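Local coordinates for protein 5'-methylthioadenosine nucleosidase / s-adenosylhomocysteine nucleosidase (Brucella melitensis bv. 1, PDB 4PR3) that is a nucleosidase of the phosphorylase superfamily that holds adenine in a pocket beside its central beta sheet, at residues T143-T148 with E162-D167; S104-R109 with M168-C173; V100-S105 with A139-A144; V132-R137 with V182-L187. All blocks are in the same frame, centred on the assembly; numbering follows the deposited sequence.

Contact 1: residues T143-T148 with E162-D167. With ADE (adenine), chain C; PO4 (phosphate ion), chain D.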
loop_
_atom_site.group_PDB
_atom_site.type_symbol
_atom_site.label_atom_id
_atom_site.label_comp_id
_atom_site.label_asym_id
_atom_site.label_seq_id
_atom_site.Cartn_x
_atom_site.Cartn_y
_atom_site.Cartn_z
ATOM N N THR A 143 -9.845 10.107 21.878
ATOM C CA THR A 143 -9.798 10.111 20.423
ATOM C C THR A 143 -8.580 10.888 19.951
ATOM O O THR A 143 -8.144 11.829 20.614
ATOM C CB THR A 143 -11.052 10.755 19.811
ATOM O OG1 THR A 143 -11.234 12.066 20.359
ATOM C CG2 THR A 143 -12.277 9.920 20.106
ATOM N N ALA A 144 -8.024 10.480 18.813
ATOM C CA ALA A 144 -6.895 11.179 18.216
ATOM C C ALA A 144 -6.894 11.017 16.703
ATOM O O ALA A 144 -7.313 9.987 16.179
ATOM C CB ALA A 144 -5.589 10.668 18.799
ATOM N N SER A 145 -6.427 12.046 16.005
ATOM C CA SER A 145 -6.243 11.974 14.564
ATOM C C SER A 145 -4.938 11.239 14.266
ATOM O O SER A 145 -3.977 11.330 15.031
ATOM C CB SER A 145 -6.213 13.377 13.964
ATOM O OG SER A 145 -5.234 14.176 14.609
ATOM N N LEU A 146 -4.906 10.511 13.157
ATOM C CA LEU A 146 -3.764 9.659 12.853
ATOM C C LEU A 146 -3.197 9.915 11.463
ATOM O O LEU A 146 -3.927 10.247 10.529
ATOM C CB LEU A 146 -4.154 8.185 13.002
ATOM C CG LEU A 146 -3.093 7.112 12.754
ATOM C CD1 LEU A 146 -1.907 7.285 13.690
ATOM C CD2 LEU A 146 -3.702 5.735 12.917
ATOM N N SER A 147 -1.881 9.769 11.345
ATOM C CA SER A 147 -1.193 9.861 10.064
ATOM C C SER A 147 -0.481 8.541 9.770
ATOM O O SER A 147 0.195 7.987 10.636
ATOM C CB SER A 147 -0.183 11.008 10.090
ATOM O OG SER A 147 0.494 11.129 8.854
ATOM N N THR A 148 -0.643 8.035 8.551
ATOM C CA THR A 148 0.014 6.795 8.141
ATOM C C THR A 148 1.066 7.057 7.067
ATOM O O THR A 148 0.820 7.805 6.120
ATOM C CB THR A 148 -1.006 5.754 7.617
ATOM O OG1 THR A 148 -1.867 5.333 8.684
ATOM C CG2 THR A 148 -0.298 4.534 7.037
ATOM N N GLU A 162 0.488 17.219 10.785
ATOM C CA GLU A 162 -0.685 17.883 11.356
ATOM C C GLU A 162 -1.442 16.990 12.342
ATOM O O GLU A 162 -2.051 17.477 13.291
ATOM C CB GLU A 162 -1.640 18.342 10.249
ATOM C CG GLU A 162 -0.975 19.079 9.090
ATOM C CD GLU A 162 -0.635 20.526 9.412
ATOM O OE1 GLU A 162 -0.865 20.961 10.560
ATOM O OE2 GLU A 162 -0.140 21.231 8.506
ATOM N N ALA A 163 -1.399 15.683 12.107
ATOM C CA ALA A 163 -2.116 14.724 12.941
ATOM C C ALA A 163 -1.528 14.645 14.347
ATOM O O ALA A 163 -0.392 15.053 14.574
ATOM C CB ALA A 163 -2.122 13.349 12.283
ATOM N N ASP A 164 -2.314 14.130 15.289
ATOM C CA ASP A 164 -1.872 13.985 16.674
ATOM C C ASP A 164 -0.814 12.901 16.832
ATOM O O ASP A 164 0.103 13.030 17.641
ATOM C CB ASP A 164 -3.056 13.658 17.589
ATOM C CG ASP A 164 -4.085 14.765 17.635
ATOM O OD1 ASP A 164 -3.720 15.926 17.350
ATOM O OD2 ASP A 164 -5.259 14.471 17.961
HETATM N N MSE A 165 -0.953 11.824 16.067
HETATM C CA MSE A 165 -0.055 10.679 16.185
HETATM C C MSE A 165 0.251 10.060 14.821
HETATM O O MSE A 165 -0.423 10.356 13.833
HETATM C CB MSE A 165 -0.643 9.632 17.134
HETATM C CG MSE A 165 -2.141 9.436 16.976
HETATM SE SE MSE A 165 -2.854 7.903 17.955
HETATM C CE MSE A 165 -2.372 8.395 19.746
ATOM N N VAL A 166 1.275 9.212 14.773
ATOM C CA VAL A 166 1.726 8.621 13.516
ATOM C C VAL A 166 1.844 7.096 13.587
ATOM O O VAL A 166 2.263 6.540 14.603
ATOM C CB VAL A 166 3.090 9.215 13.066
ATOM C CG1 VAL A 166 2.970 10.708 12.817
ATOM C CG2 VAL A 166 4.168 8.936 14.101
ATOM N N ASP A 167 1.464 6.423 12.504
ATOM C CA ASP A 167 1.687 4.986 12.385
ATOM C C ASP A 167 2.065 4.610 10.955
ATOM O O ASP A 167 2.130 5.465 10.072
ATOM C CB ASP A 167 0.456 4.194 12.833
ATOM C CG ASP A 167 -0.556 4.000 11.716
ATOM O OD1 ASP A 167 -0.813 4.970 10.965
ATOM O OD2 ASP A 167 -1.091 2.873 11.591
HETATM N N9 ADE C . 4.745 3.333 15.365
HETATM C C8 ADE C . 5.233 3.536 16.625
HETATM N N7 ADE C . 6.015 4.583 16.725
HETATM C C5 ADE C . 6.044 5.102 15.442
HETATM C C6 ADE C . 6.699 6.217 14.882
HETATM N N6 ADE C . 7.485 7.040 15.583
HETATM N N1 ADE C . 6.518 6.454 13.567
HETATM C C2 ADE C . 5.733 5.630 12.863
HETATM N N3 ADE C . 5.068 4.552 13.278
HETATM C C4 ADE C . 5.269 4.342 14.589
HETATM P P PO4 D . -0.556 14.785 8.004
HETATM O O1 PO4 D . -0.997 14.097 6.732
HETATM O O2 PO4 D . 0.667 14.080 8.536
HETATM O O3 PO4 D . -0.216 16.229 7.715
HETATM O O4 PO4 D . -1.667 14.712 9.029
#

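Contact 2: residues S104-R109 with M168-C173. With ADE (adenine), chain C; PO4 (phosphate ion), chain D.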
loop_
_atom_site.group_PDB
_atom_site.type_symbol
_atom_site.label_atom_id
_atom_site.label_comp_id
_atom_site.label_asym_id
_atom_site.label_seq_id
_atom_site.Cartn_x
_atom_site.Cartn_y
_atom_site.Cartn_z
ATOM N N SER A 104 -9.891 8.720 15.414
ATOM C CA SER A 104 -11.040 9.489 14.953
ATOM C C SER A 104 -10.984 9.709 13.446
ATOM O O SER A 104 -12.009 9.702 12.765
ATOM C CB SER A 104 -11.111 10.830 15.687
ATOM O OG SER A 104 -9.939 11.600 15.478
ATOM N N SER A 105 -9.777 9.922 12.933
ATOM C CA SER A 105 -9.574 10.110 11.505
ATOM C C SER A 105 -8.160 9.717 11.114
ATOM O O SER A 105 -7.250 9.751 11.942
ATOM C CB SER A 105 -9.837 11.558 11.117
ATOM O OG SER A 105 -8.933 12.417 11.778
ATOM N N VAL A 106 -7.977 9.346 9.850
ATOM C CA VAL A 106 -6.667 8.929 9.367
ATOM C C VAL A 106 -6.316 9.620 8.051
ATOM O O VAL A 106 -7.190 9.932 7.242
ATOM C CB VAL A 106 -6.576 7.384 9.221
ATOM C CG1 VAL A 106 -7.406 6.902 8.055
ATOM C CG2 VAL A 106 -5.127 6.936 9.068
ATOM N N SER A 107 -5.031 9.882 7.856
ATOM C CA SER A 107 -4.552 10.478 6.622
ATOM C C SER A 107 -3.292 9.753 6.148
ATOM O O SER A 107 -2.680 9.001 6.909
ATOM C CB SER A 107 -4.291 11.972 6.813
ATOM O OG SER A 107 -3.407 12.199 7.897
ATOM N N TYR A 108 -2.927 9.972 4.889
ATOM C CA TYR A 108 -1.794 9.298 4.264
ATOM C C TYR A 108 -0.727 10.338 3.946
ATOM O O TYR A 108 -0.874 11.114 3.003
ATOM C CB TYR A 108 -2.285 8.644 2.971
ATOM C CG TYR A 108 -1.304 7.751 2.245
ATOM C CD1 TYR A 108 -0.205 7.197 2.892
ATOM C CD2 TYR A 108 -1.488 7.462 0.900
ATOM C CE1 TYR A 108 0.679 6.376 2.211
ATOM C CE2 TYR A 108 -0.613 6.650 0.215
ATOM C CZ TYR A 108 0.467 6.109 0.871
ATOM O OH TYR A 108 1.329 5.300 0.169
ATOM N N ARG A 109 0.365 10.339 4.704
ATOM C CA ARG A 109 1.336 11.430 4.594
ATOM C C ARG A 109 2.336 11.240 3.460
ATOM O O ARG A 109 3.050 12.175 3.095
ATOM C CB ARG A 109 2.065 11.655 5.921
ATOM C CG ARG A 109 2.820 10.447 6.417
ATOM C CD ARG A 109 3.620 10.759 7.666
ATOM N NE ARG A 109 4.360 9.586 8.117
ATOM C CZ ARG A 109 3.887 8.686 8.970
ATOM N NH1 ARG A 109 2.672 8.826 9.482
ATOM N NH2 ARG A 109 4.635 7.651 9.319
HETATM N N MSE A 168 2.371 3.336 10.744
HETATM C CA MSE A 168 2.729 2.846 9.416
HETATM C C MSE A 168 1.693 2.028 8.639
HETATM O O MSE A 168 1.975 1.569 7.534
HETATM C CB MSE A 168 4.070 2.136 9.491
HETATM C CG MSE A 168 5.121 3.044 10.084
HETATM SE SE MSE A 168 6.747 2.121 10.511
HETATM C CE MSE A 168 7.158 1.453 8.722
ATOM N N GLU A 169 0.510 1.838 9.213
ATOM C CA GLU A 169 -0.431 0.824 8.723
ATOM C C GLU A 169 -1.844 1.315 8.409
ATOM O O GLU A 169 -2.350 1.104 7.311
ATOM C CB GLU A 169 -0.491 -0.387 9.661
ATOM C CG GLU A 169 0.690 -1.334 9.521
ATOM C CD GLU A 169 1.891 -0.892 10.334
ATOM O OE1 GLU A 169 1.697 -0.440 11.487
ATOM O OE2 GLU A 169 3.026 -0.994 9.819
ATOM N N THR A 170 -2.484 1.913 9.408
ATOM C CA THR A 170 -3.932 2.116 9.444
ATOM C C THR A 170 -4.601 2.612 8.159
ATOM O O THR A 170 -5.614 2.050 7.750
ATOM C CB THR A 170 -4.306 3.061 10.600
ATOM O OG1 THR A 170 -3.786 2.533 11.824
ATOM C CG2 THR A 170 -5.816 3.213 10.716
ATOM N N TYR A 171 -4.052 3.639 7.516
ATOM C CA TYR A 171 -4.662 4.145 6.284
ATOM C C TYR A 171 -4.723 3.069 5.199
ATOM O O TYR A 171 -5.666 3.018 4.413
ATOM C CB TYR A 171 -3.937 5.387 5.756
ATOM C CG TYR A 171 -4.497 5.890 4.444
ATOM C CD1 TYR A 171 -5.535 6.817 4.418
ATOM C CD2 TYR A 171 -3.995 5.434 3.230
ATOM C CE1 TYR A 171 -6.055 7.269 3.221
ATOM C CE2 TYR A 171 -4.508 5.879 2.034
ATOM C CZ TYR A 171 -5.537 6.796 2.033
ATOM O OH TYR A 171 -6.044 7.237 0.833
ATOM N N ALA A 172 -3.707 2.217 5.154
ATOM C CA ALA A 172 -3.691 1.120 4.200
ATOM C C ALA A 172 -4.780 0.102 4.536
ATOM O O ALA A 172 -5.376 -0.500 3.641
ATOM C CB ALA A 172 -2.327 0.462 4.175
ATOM N N CYS A 173 -5.034 -0.086 5.828
ATOM C CA CYS A 173 -6.097 -0.979 6.274
ATOM C C CYS A 173 -7.452 -0.436 5.853
ATOM O O CYS A 173 -8.325 -1.187 5.417
ATOM C CB CYS A 173 -6.066 -1.142 7.793
ATOM S SG CYS A 173 -4.592 -1.962 8.432
HETATM N N9 ADE C . 4.745 3.333 15.365
HETATM C C8 ADE C . 5.233 3.536 16.625
HETATM N N7 ADE C . 6.015 4.583 16.725
HETATM C C5 ADE C . 6.044 5.102 15.442
HETATM C C6 ADE C . 6.699 6.217 14.882
HETATM N N6 ADE C . 7.485 7.040 15.583
HETATM N N1 ADE C . 6.518 6.454 13.567
HETATM C C2 ADE C . 5.733 5.630 12.863
HETATM N N3 ADE C . 5.068 4.552 13.278
HETATM C C4 ADE C . 5.269 4.342 14.589
HETATM P P PO4 D . -0.556 14.785 8.004
HETATM O O1 PO4 D . -0.997 14.097 6.732
HETATM O O2 PO4 D . 0.667 14.080 8.536
HETATM O O3 PO4 D . -0.216 16.229 7.715
HETATM O O4 PO4 D . -1.667 14.712 9.029
#

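Contact 3: residues V100-S105 with A139-A144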
loop_
_atom_site.group_PDB
_atom_site.type_symbol
_atom_site.label_atom_id
_atom_site.label_comp_id
_atom_site.label_asym_id
_atom_site.label_seq_id
_atom_site.Cartn_x
_atom_site.Cartn_y
_atom_site.Cartn_z
ATOM N N VAL A 100 -3.509 5.070 25.528
ATOM C CA VAL A 100 -4.211 4.460 24.400
ATOM C C VAL A 100 -5.296 5.378 23.826
ATOM O O VAL A 100 -6.040 6.017 24.568
ATOM C CB VAL A 100 -4.815 3.092 24.798
ATOM C CG1 VAL A 100 -5.525 3.191 26.142
ATOM C CG2 VAL A 100 -5.757 2.579 23.721
ATOM N N TYR A 101 -5.368 5.446 22.500
ATOM C CA TYR A 101 -6.314 6.322 21.822
ATOM C C TYR A 101 -7.049 5.573 20.717
ATOM O O TYR A 101 -6.475 4.708 20.059
ATOM C CB TYR A 101 -5.577 7.516 21.205
ATOM C CG TYR A 101 -4.911 8.428 22.212
ATOM C CD1 TYR A 101 -3.704 8.081 22.810
ATOM C CD2 TYR A 101 -5.485 9.643 22.557
ATOM C CE1 TYR A 101 -3.097 8.913 23.726
ATOM C CE2 TYR A 101 -4.886 10.481 23.475
ATOM C CZ TYR A 101 -3.694 10.112 24.055
ATOM O OH TYR A 101 -3.096 10.946 24.966
ATOM N N GLN A 102 -8.317 5.912 20.507
ATOM C CA GLN A 102 -9.051 5.398 19.358
ATOM C C GLN A 102 -8.928 6.399 18.221
ATOM O O GLN A 102 -8.887 7.605 18.451
ATOM C CB GLN A 102 -10.518 5.136 19.700
ATOM C CG GLN A 102 -11.315 6.371 20.063
ATOM C CD GLN A 102 -12.746 6.047 20.444
ATOM O OE1 GLN A 102 -13.420 5.270 19.767
ATOM N NE2 GLN A 102 -13.213 6.632 21.541
ATOM N N VAL A 103 -8.851 5.897 16.994
ATOM C CA VAL A 103 -8.570 6.747 15.847
ATOM C C VAL A 103 -9.842 7.394 15.325
ATOM O O VAL A 103 -10.752 6.711 14.851
ATOM C CB VAL A 103 -7.929 5.938 14.705
ATOM C CG1 VAL A 103 -7.496 6.863 13.582
ATOM C CG2 VAL A 103 -6.754 5.135 15.229
ATOM N N SER A 104 -9.891 8.720 15.414
ATOM C CA SER A 104 -11.040 9.489 14.953
ATOM C C SER A 104 -10.984 9.709 13.446
ATOM O O SER A 104 -12.009 9.702 12.765
ATOM C CB SER A 104 -11.111 10.830 15.687
ATOM O OG SER A 104 -9.939 11.600 15.478
ATOM N N SER A 105 -9.777 9.922 12.933
ATOM C CA SER A 105 -9.574 10.110 11.505
ATOM C C SER A 105 -8.160 9.717 11.114
ATOM O O SER A 105 -7.250 9.751 11.942
ATOM C CB SER A 105 -9.837 11.558 11.117
ATOM O OG SER A 105 -8.933 12.417 11.778
ATOM N N ALA A 139 -17.197 5.088 23.930
ATOM C CA ALA A 139 -17.083 5.871 25.156
ATOM C C ALA A 139 -15.994 5.323 26.067
ATOM O O ALA A 139 -15.793 4.113 26.146
ATOM C CB ALA A 139 -18.409 5.903 25.885
ATOM N N GLY A 140 -15.287 6.219 26.747
ATOM C CA GLY A 140 -14.284 5.818 27.717
ATOM C C GLY A 140 -12.882 5.729 27.148
ATOM O O GLY A 140 -11.937 5.374 27.851
ATOM N N ILE A 141 -12.744 6.048 25.865
ATOM C CA ILE A 141 -11.436 6.046 25.222
ATOM C C ILE A 141 -11.176 7.389 24.549
ATOM O O ILE A 141 -12.044 7.926 23.865
ATOM C CB ILE A 141 -11.320 4.919 24.171
ATOM C CG1 ILE A 141 -11.721 3.575 24.778
ATOM C CG2 ILE A 141 -9.908 4.850 23.610
ATOM C CD1 ILE A 141 -11.784 2.453 23.772
ATOM N N ASP A 142 -9.980 7.928 24.750
ATOM C CA ASP A 142 -9.586 9.169 24.100
ATOM C C ASP A 142 -9.586 9.012 22.584
ATOM O O ASP A 142 -9.356 7.921 22.065
ATOM C CB ASP A 142 -8.190 9.578 24.559
ATOM C CG ASP A 142 -8.200 10.349 25.861
ATOM O OD1 ASP A 142 -8.328 9.719 26.933
ATOM O OD2 ASP A 142 -8.058 11.589 25.807
ATOM N N THR A 143 -9.845 10.107 21.878
ATOM C CA THR A 143 -9.798 10.111 20.423
ATOM C C THR A 143 -8.580 10.888 19.951
ATOM O O THR A 143 -8.144 11.829 20.614
ATOM C CB THR A 143 -11.052 10.755 19.811
ATOM O OG1 THR A 143 -11.234 12.066 20.359
ATOM C CG2 THR A 143 -12.277 9.920 20.106
ATOM N N ALA A 144 -8.024 10.480 18.813
ATOM C CA ALA A 144 -6.895 11.179 18.216
ATOM C C ALA A 144 -6.894 11.017 16.703
ATOM O O ALA A 144 -7.313 9.987 16.179
ATOM C CB ALA A 144 -5.589 10.668 18.799
HETATM O O HOH W 1 -7.867 6.586 26.576
#

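Contact 4: residues V132-R137 with V182-L187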
loop_
_atom_site.group_PDB
_atom_site.type_symbol
_atom_site.label_atom_id
_atom_site.label_comp_id
_atom_site.label_asym_id
_atom_site.label_seq_id
_atom_site.Cartn_x
_atom_site.Cartn_y
_atom_site.Cartn_z
ATOM N N VAL A 132 -9.668 11.378 6.551
ATOM C CA VAL A 132 -10.806 10.476 6.445
ATOM C C VAL A 132 -11.342 10.085 7.812
ATOM O O VAL A 132 -10.668 9.393 8.577
ATOM C CB VAL A 132 -10.447 9.203 5.668
ATOM C CG1 VAL A 132 -11.706 8.411 5.356
ATOM C CG2 VAL A 132 -9.703 9.556 4.390
ATOM N N GLU A 133 -12.559 10.534 8.105
ATOM C CA GLU A 133 -13.225 10.217 9.362
ATOM C C GLU A 133 -13.495 8.724 9.473
ATOM O O GLU A 133 -14.012 8.113 8.541
ATOM C CB GLU A 133 -14.549 10.975 9.464
ATOM C CG GLU A 133 -14.401 12.479 9.545
ATOM C CD GLU A 133 -13.730 12.920 10.827
ATOM O OE1 GLU A 133 -14.079 12.373 11.894
ATOM O OE2 GLU A 133 -12.849 13.807 10.765
ATOM N N LEU A 134 -13.139 8.138 10.610
ATOM C CA LEU A 134 -13.536 6.767 10.902
ATOM C C LEU A 134 -14.956 6.780 11.474
ATOM O O LEU A 134 -15.343 7.727 12.164
ATOM C CB LEU A 134 -12.541 6.096 11.858
ATOM C CG LEU A 134 -11.132 5.841 11.298
ATOM C CD1 LEU A 134 -10.449 4.678 12.011
ATOM C CD2 LEU A 134 -11.157 5.598 9.794
ATOM N N PRO A 135 -15.742 5.732 11.180
ATOM C CA PRO A 135 -17.178 5.728 11.495
ATOM C C PRO A 135 -17.551 5.652 12.980
ATOM O O PRO A 135 -18.673 6.020 13.315
ATOM C CB PRO A 135 -17.686 4.474 10.771
ATOM C CG PRO A 135 -16.500 3.573 10.709
ATOM C CD PRO A 135 -15.326 4.493 10.497
ATOM N N PHE A 136 -16.654 5.192 13.846
ATOM C CA PHE A 136 -17.064 4.837 15.206
ATOM C C PHE A 136 -16.432 5.643 16.340
ATOM O O PHE A 136 -15.307 6.126 16.235
ATOM C CB PHE A 136 -16.831 3.346 15.451
ATOM C CG PHE A 136 -17.596 2.459 14.516
ATOM C CD1 PHE A 136 -18.919 2.733 14.211
ATOM C CD2 PHE A 136 -16.988 1.362 13.927
ATOM C CE1 PHE A 136 -19.627 1.920 13.347
ATOM C CE2 PHE A 136 -17.693 0.549 13.062
ATOM C CZ PHE A 136 -19.015 0.829 12.771
ATOM N N ARG A 137 -17.189 5.774 17.426
ATOM C CA ARG A 137 -16.711 6.386 18.657
ATOM C C ARG A 137 -17.150 5.537 19.839
ATOM O O ARG A 137 -18.343 5.349 20.062
ATOM C CB ARG A 137 -17.265 7.804 18.814
ATOM C CG ARG A 137 -16.852 8.771 17.711
ATOM C CD ARG A 137 -15.346 8.969 17.676
ATOM N NE ARG A 137 -14.959 9.904 16.625
ATOM C CZ ARG A 137 -14.657 9.550 15.379
ATOM N NH1 ARG A 137 -14.684 8.273 15.017
ATOM N NH2 ARG A 137 -14.322 10.476 14.493
ATOM N N VAL A 182 -16.205 -3.326 4.426
ATOM C CA VAL A 182 -16.196 -3.518 5.877
ATOM C C VAL A 182 -15.790 -2.221 6.590
ATOM O O VAL A 182 -14.916 -1.496 6.112
ATOM C CB VAL A 182 -15.236 -4.659 6.282
ATOM C CG1 VAL A 182 -15.385 -5.001 7.758
ATOM C CG2 VAL A 182 -15.501 -5.890 5.435
ATOM N N PRO A 183 -16.445 -1.902 7.719
ATOM C CA PRO A 183 -16.021 -0.734 8.500
ATOM C C PRO A 183 -14.758 -1.013 9.318
ATOM O O PRO A 183 -14.471 -2.168 9.641
ATOM C CB PRO A 183 -17.215 -0.478 9.424
ATOM C CG PRO A 183 -17.871 -1.806 9.560
ATOM C CD PRO A 183 -17.704 -2.477 8.226
ATOM N N LEU A 184 -14.019 0.043 9.647
ATOM C CA LEU A 184 -12.746 -0.084 10.352
ATOM C C LEU A 184 -12.736 0.711 11.660
ATOM O O LEU A 184 -13.290 1.805 11.734
ATOM C CB LEU A 184 -11.600 0.388 9.452
ATOM C CG LEU A 184 -10.207 0.479 10.086
ATOM C CD1 LEU A 184 -9.607 -0.900 10.299
ATOM C CD2 LEU A 184 -9.283 1.353 9.258
ATOM N N LEU A 185 -12.098 0.150 12.683
ATOM C CA LEU A 185 -11.908 0.842 13.956
ATOM C C LEU A 185 -10.442 0.749 14.381
ATOM O O LEU A 185 -9.890 -0.345 14.470
ATOM C CB LEU A 185 -12.819 0.232 15.025
ATOM C CG LEU A 185 -12.877 0.843 16.428
ATOM C CD1 LEU A 185 -14.251 0.596 17.030
ATOM C CD2 LEU A 185 -11.792 0.281 17.342
ATOM N N GLY A 186 -9.801 1.893 14.602
ATOM C CA GLY A 186 -8.427 1.903 15.082
ATOM C C GLY A 186 -8.229 2.082 16.578
ATOM O O GLY A 186 -9.026 2.740 17.247
ATOM N N LEU A 187 -7.135 1.523 17.092
ATOM C CA LEU A 187 -6.698 1.739 18.470
ATOM C C LEU A 187 -5.176 1.844 18.503
ATOM O O LEU A 187 -4.486 0.974 17.980
ATOM C CB LEU A 187 -7.153 0.596 19.381
ATOM C CG LEU A 187 -8.646 0.430 19.675
ATOM C CD1 LEU A 187 -8.884 -0.816 20.520
ATOM C CD2 LEU A 187 -9.214 1.664 20.366
HETATM O O HOH W 2 -14.078 3.767 13.692
#

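Contact 1: residues T143-T148 with E162-D167
Leu146, Ser147 and Thr148 pair in register with Met165, Val166 and Asp167 as parallel strands of the central sheet in this phosphorylase-superfamily fold. The short strands twist against each other by 37°. Ser147 sits between two neighbours: its N donates to Met165 O at 2.9 Å, and its O receives Asp167 N at 2.7 Å. Leu146, Met165 and Asp167 make the tight, buried face. Leu146 CG lies anti to the backbone N (chi1 -179°), and its CD1 branch reaches Met165 CG at 3.9 Å. Its CD2 branch meets the carboxylate of Asp167, the two side chains crossing at about a right angle. The other end of the contact is more open. There Ala163 and Asp164 form a loop and are partly exposed. Ser145 OG accepts Asp164 N at 3.0 Å, whereas the return bond from Ser145 N to Asp164 OD2 is weak. Ser147 OG donates a hydrogen bond to O2 of a phosphate ion that probably comes from the crystallisation liquor. Val166 CG2 and Asp167 CA touch the bound adenine. Asp167 OD2 is hydrogen-bonded to Glu169 N and Thr170 OG1. Asp167 OD1 uses its syn lone pair to accept Thr148 OG1, at 2.5 Å.

Contact 2: residues S104-R109 with M168-C173
Tyr171, in the first turn of helix 170-180, packs on Val106 and Tyr108 of strand 100-108, so the contact joins a helix start to the sheet beside the adenine pocket. Tyr108 CB sits over the centre of the Tyr171 ring, 3.6 Å from its centroid and 9° off the ring normal. This is a CH-pi contact. The ring planes lie within 16° of each other, but an offset puts the centroids 4.9 Å apart and leaves little overlap. Tyr171 has CG anti to its own N (chi1 177°), which lays the ring flat beneath Tyr108 CB. Val106 divides its branches. CG2 touches Tyr171 CB at 3.8 Å, and CG1 lies at the edge of the ring, near its plane. Helix packing of this kind against the central sheet belongs to the alpha/beta fold of the phosphorylase superfamily. Glu169 is the N-cap residue. Thr170 turns CG2 to Val106 CG2 at 4.1 Å. Val61 of the second subunit packs on both tyrosines, placing them near the dimer interface. Met168, just ahead of the helix, brings CG to 3.5 Å from adenine N3.

Contact 3: residues V100-S105 with A139-A144
Gln102 NE2 is held by two backbone carbonyls, Ile141 O and Val138 O. Its bond to Ile141 O is 2.9 Å long and lies close to the amide plane of Gln102, but it comes in from above the carbonyl plane. The chain gets there with CG between its backbone N and carbonyl carbon (chi1 64°) and extended beyond. It then runs side by side with Thr143, whose CG2 touches Gln102 CG at 3.7 Å. The backbone of Gln102 also bonds twice. Its N donates to Asp142 O at 2.7 Å, and its O receives Ala144 N at 3.0 Å. On the other face, Tyr101 and Asp142 point the same way, ring and carboxylate planes 66° apart. Tyr101 CD2 meets Asp142 CB at 3.4 Å and Ala144 CB at 3.9 Å. A water accepts from Asp142 N and lies within hydrogen-bonding distance of Val100 O. Ser104 N closes the pairing on Ala144 O at 3.0 Å. Asp142 and Thr143 are exposed, while Val100 and Ile141 both touch Ala217 of helix 207-226. At Ser104 the strand bends sharply and leaves this pairing. This is a parallel strand pair running into a bend, within the mixed central sheet of the superfamily fold.

Contact 4: residues V132-R137 with V182-L187
Leu134, Pro135 and Phe136 make an apolar contact with the start of strand 184-192, where the loop after strand 132-133 lies along the backbone of the strand's first residues. The two backbones form no strand pair: the nearest CA atoms, of Phe136 and Leu185, are 6.6 Å apart. Phe136 does much of the touching. Its CE2 meets Pro183 CB at 3.8 Å, the two side chains crossing at a slant. Its CB rests against Leu185 CD1 at 4.1 Å. With CG anti to the carbonyl carbon (chi1 -60°), the ring is directed toward Pro183. Pro135 CG lies over the centre of that same ring, 3.9 Å above its plane, and Pro135 CD approaches Leu184 O. Leu134 sends CD1 to the bare backbone at Gly186, whose N is 3.9 Å away. In the alpha/beta fold of this family the central sheet is packed between helices, and two of them border this contact. Leu174 of helix 170-180 touches Leu134 and Leu184, and Val221 of helix 207-226 touches Leu185. One water provides the polar link between the segments. It accepts from Phe136 N and donates to Leu184 O, each at 2.9 Å. The loop is also braced from within. Arg137 NH1 donates to both Leu134 O and Phe136 O, the latter lying in the guanidinium plane. Arg137 NH2 forms a salt bridge with Glu133 OE1, which meets the guanidinium edge in plane, at 3.2 Å.

All four contacts meet on one mixed sheet. Strand 142-148 is shared by contacts 1 and 3, and strand 100-108 by contacts 2 and 3. Contacts 1 and 2 have centres about 8 Å apart, and both touch adenine and the phosphate ion. They probably join through hydrogen bonds from Leu146 N to Ser105 O (2.7 Å) and from Thr148 N to Ser107 O (2.8 Å). Contacts 3 and 4 stand further back: the side chain of Val103 is about 12 Å from adenine, and Gly186 about 13 Å. Contact 4, centred about 10 Å from contacts 2 and 3, probably meets both through Leu134 N and Ser104 O, 2.9 Å apart.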